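Local coordinates for Low molecular weight phosphotyrosine phosphatase family protein (Streptococcus pyogenes, PDB 5GOT), which probably hydrolyses phosphotyrosine in proteins, as a bacterial member of the low molecular weight protein tyrosine phosphatase family, at residues Val7-Ile12 and Arg36-Trp41. Sequence-based numbering, arbitrary orientation.
Sequences VCLGNI and RATSDW
In the beta-alpha-beta unit built from strand 2-8, helix 14-23 and strand 31-37, the phosphate-binding loop starts where the first strand ends, and here the chain leaving the neighbouring strand runs beside it. Val7 pairs with Arg36 and Cys8 with Ala37 in parallel register: Cys8 N donates to Arg36 O (3.3 Å) and Thr38 N to Cys8 O (2.9 Å). Beyond the last bridge the carbonyl of Leu9 carries the pairing onward. Its oxygen takes two donors from one residue, Ser39 N in the carbonyl plane and Ser39 OG, 2.9 Å from Leu9 O, from above that plane. The hydroxyl can do this because chi1 of 80° sets OG between the backbone N and the carbonyl carbon; there Ser39 OG also accepts from Trp41 N (3.0 Å), closing an ST turn. CD1 of Leu9 lies over one face of the Trp41 indole near its rim, while Leu9 CD2 meets Trp41 CE3 at 4.0 Å. On the sheet face of Val7, Val7 CG1 presses tightly on Thr38 CG2 (3.5 Å), both residues touching Leu93 of helix 87-96. On the other face, Ala37 CB packs against Leu9 O and lies 3.5 Å from Asn11 CB. Asn11, whose positive phi turns the loop back toward strand 31-37, lays its side chain along the Arg36-Ala37 backbone; its buried amide is fixed by Ser35 and Ser15 at ND2 and by Lys66 and the Lys69 backbone at OD1. Within the loop Asn11 N reaches back to Cys8 SG in a weak bond (3.3 Å). Cys8 opens the CX5R(S/T) signature of the family, and the loop leaves the sheet alongside the chain that follows strand 31-37, the setting of the P-loop in low molecular weight tyrosine phosphatases.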
loop_
_atom_site.group_PDB
_atom_site.type_symbol
_atom_site.label_atom_id
_atom_site.label_comp_id
_atom_site.label_asym_id
_atom_site.label_seq_id
_atom_site.Cartn_x
_atom_site.Cartn_y
_atom_site.Cartn_z
ATOM N N VAL A 7 -2.161 2.346 2.542
ATOM C CA VAL A 7 -2.123 3.172 3.739
ATOM C C VAL A 7 -1.919 2.291 4.961
ATOM O O VAL A 7 -2.536 1.223 5.076
ATOM C CB VAL A 7 -3.416 4.010 3.890
ATOM C CG1 VAL A 7 -3.343 4.817 5.149
ATOM C CG2 VAL A 7 -3.635 4.921 2.680
ATOM N N CYS A 8 -1.043 2.723 5.868
ATOM C CA CYS A 8 -0.960 2.139 7.208
ATOM C C CYS A 8 -0.743 3.286 8.197
ATOM O O CYS A 8 -0.884 4.458 7.844
ATOM C CB CYS A 8 0.119 1.048 7.295
ATOM S SG CYS A 8 1.865 1.625 7.131
ATOM N N LEU A 9 -0.450 2.952 9.456
ATOM C CA LEU A 9 -0.401 3.979 10.494
ATOM C C LEU A 9 0.752 4.958 10.259
ATOM O O LEU A 9 0.571 6.183 10.337
ATOM C CB LEU A 9 -0.274 3.319 11.871
ATOM C CG LEU A 9 0.066 4.257 13.039
ATOM C CD1 LEU A 9 -1.108 5.138 13.387
ATOM C CD2 LEU A 9 0.521 3.463 14.257
ATOM N N GLY A 10 1.945 4.436 9.967
ATOM C CA GLY A 10 3.123 5.277 9.863
ATOM C C GLY A 10 3.774 5.361 8.498
ATOM O O GLY A 10 4.684 6.177 8.318
ATOM N N ASN A 11 3.349 4.534 7.531
ATOM C CA ASN A 11 3.871 4.608 6.157
ATOM C C ASN A 11 5.394 4.416 6.133
ATOM O O ASN A 11 6.111 5.069 5.372
ATOM C CB ASN A 11 3.470 5.942 5.490
ATOM C CG ASN A 11 3.790 6.011 3.990
ATOM O OD1 ASN A 11 4.199 7.074 3.485
ATOM N ND2 ASN A 11 3.569 4.908 3.261
ATOM N N ILE A 12 5.897 3.516 6.977
ATOM C CA ILE A 12 7.293 3.098 6.878
ATOM C C ILE A 12 7.461 1.590 6.822
ATOM O O ILE A 12 8.522 1.127 6.373
ATOM C CB ILE A 12 8.155 3.691 8.025
ATOM C CG1 ILE A 12 7.751 3.149 9.403
ATOM C CG2 ILE A 12 8.143 5.228 8.019
ATOM C CD1 ILE A 12 8.726 3.612 10.516
ATOM N N ARG A 36 0.729 6.122 1.869
ATOM C CA ARG A 36 0.579 7.201 2.837
ATOM C C ARG A 36 0.379 6.629 4.233
ATOM O O ARG A 36 0.131 5.429 4.415
ATOM C CB ARG A 36 -0.619 8.105 2.506
ATOM C CG ARG A 36 -0.533 8.850 1.199
ATOM C CD ARG A 36 0.325 10.112 1.280
ATOM N NE ARG A 36 0.157 10.865 0.045
ATOM C CZ ARG A 36 0.800 10.589 -1.084
ATOM N NH1 ARG A 36 1.684 9.594 -1.125
ATOM N NH2 ARG A 36 0.560 11.309 -2.172
ATOM N N ALA A 37 0.435 7.525 5.215
ATOM C CA ALA A 37 0.184 7.225 6.618
ATOM C C ALA A 37 -1.144 7.832 7.052
ATOM O O ALA A 37 -1.533 8.896 6.571
ATOM C CB ALA A 37 1.290 7.789 7.517
ATOM N N THR A 38 -1.830 7.174 7.995
ATOM C CA THR A 38 -2.983 7.849 8.595
ATOM C C THR A 38 -2.547 8.920 9.586
ATOM O O THR A 38 -3.260 9.913 9.771
ATOM C CB THR A 38 -3.924 6.859 9.298
ATOM O OG1 THR A 38 -3.253 6.247 10.406
ATOM C CG2 THR A 38 -4.381 5.778 8.339
ATOM N N SER A 39 -1.387 8.744 10.221
ATOM C CA SER A 39 -0.907 9.630 11.278
ATOM C C SER A 39 0.289 10.451 10.819
ATOM O O SER A 39 0.839 10.251 9.732
ATOM C CB SER A 39 -0.497 8.836 12.513
ATOM O OG SER A 39 0.802 8.300 12.312
ATOM N N ASP A 40 0.683 11.369 11.718
ATOM C CA ASP A 40 1.892 12.185 11.738
ATOM C C ASP A 40 3.115 11.453 12.244
ATOM O O ASP A 40 4.223 11.985 12.122
ATOM C CB ASP A 40 1.704 13.372 12.691
ATOM C CG ASP A 40 1.563 14.648 11.979
ATOM O OD1 ASP A 40 1.641 14.622 10.730
ATOM O OD2 ASP A 40 1.381 15.687 12.655
ATOM N N TRP A 41 2.929 10.287 12.858
ATOM C CA TRP A 41 3.851 9.810 13.877
ATOM C C TRP A 41 5.224 9.427 13.335
ATOM O O TRP A 41 6.151 9.263 14.130
ATOM C CB TRP A 41 3.208 8.636 14.613
ATOM C CG TRP A 41 1.918 9.013 15.301
ATOM C CD1 TRP A 41 1.329 10.252 15.332
ATOM C CD2 TRP A 41 1.072 8.152 16.070
ATOM N NE1 TRP A 41 0.177 10.209 16.072
ATOM C CE2 TRP A 41 -0.010 8.932 16.532
ATOM C CE3 TRP A 41 1.119 6.792 16.408
ATOM C CZ2 TRP A 41 -1.031 8.401 17.315
ATOM C CZ3 TRP A 41 0.107 6.268 17.192
ATOM C CH2 TRP A 41 -0.957 7.070 17.634
#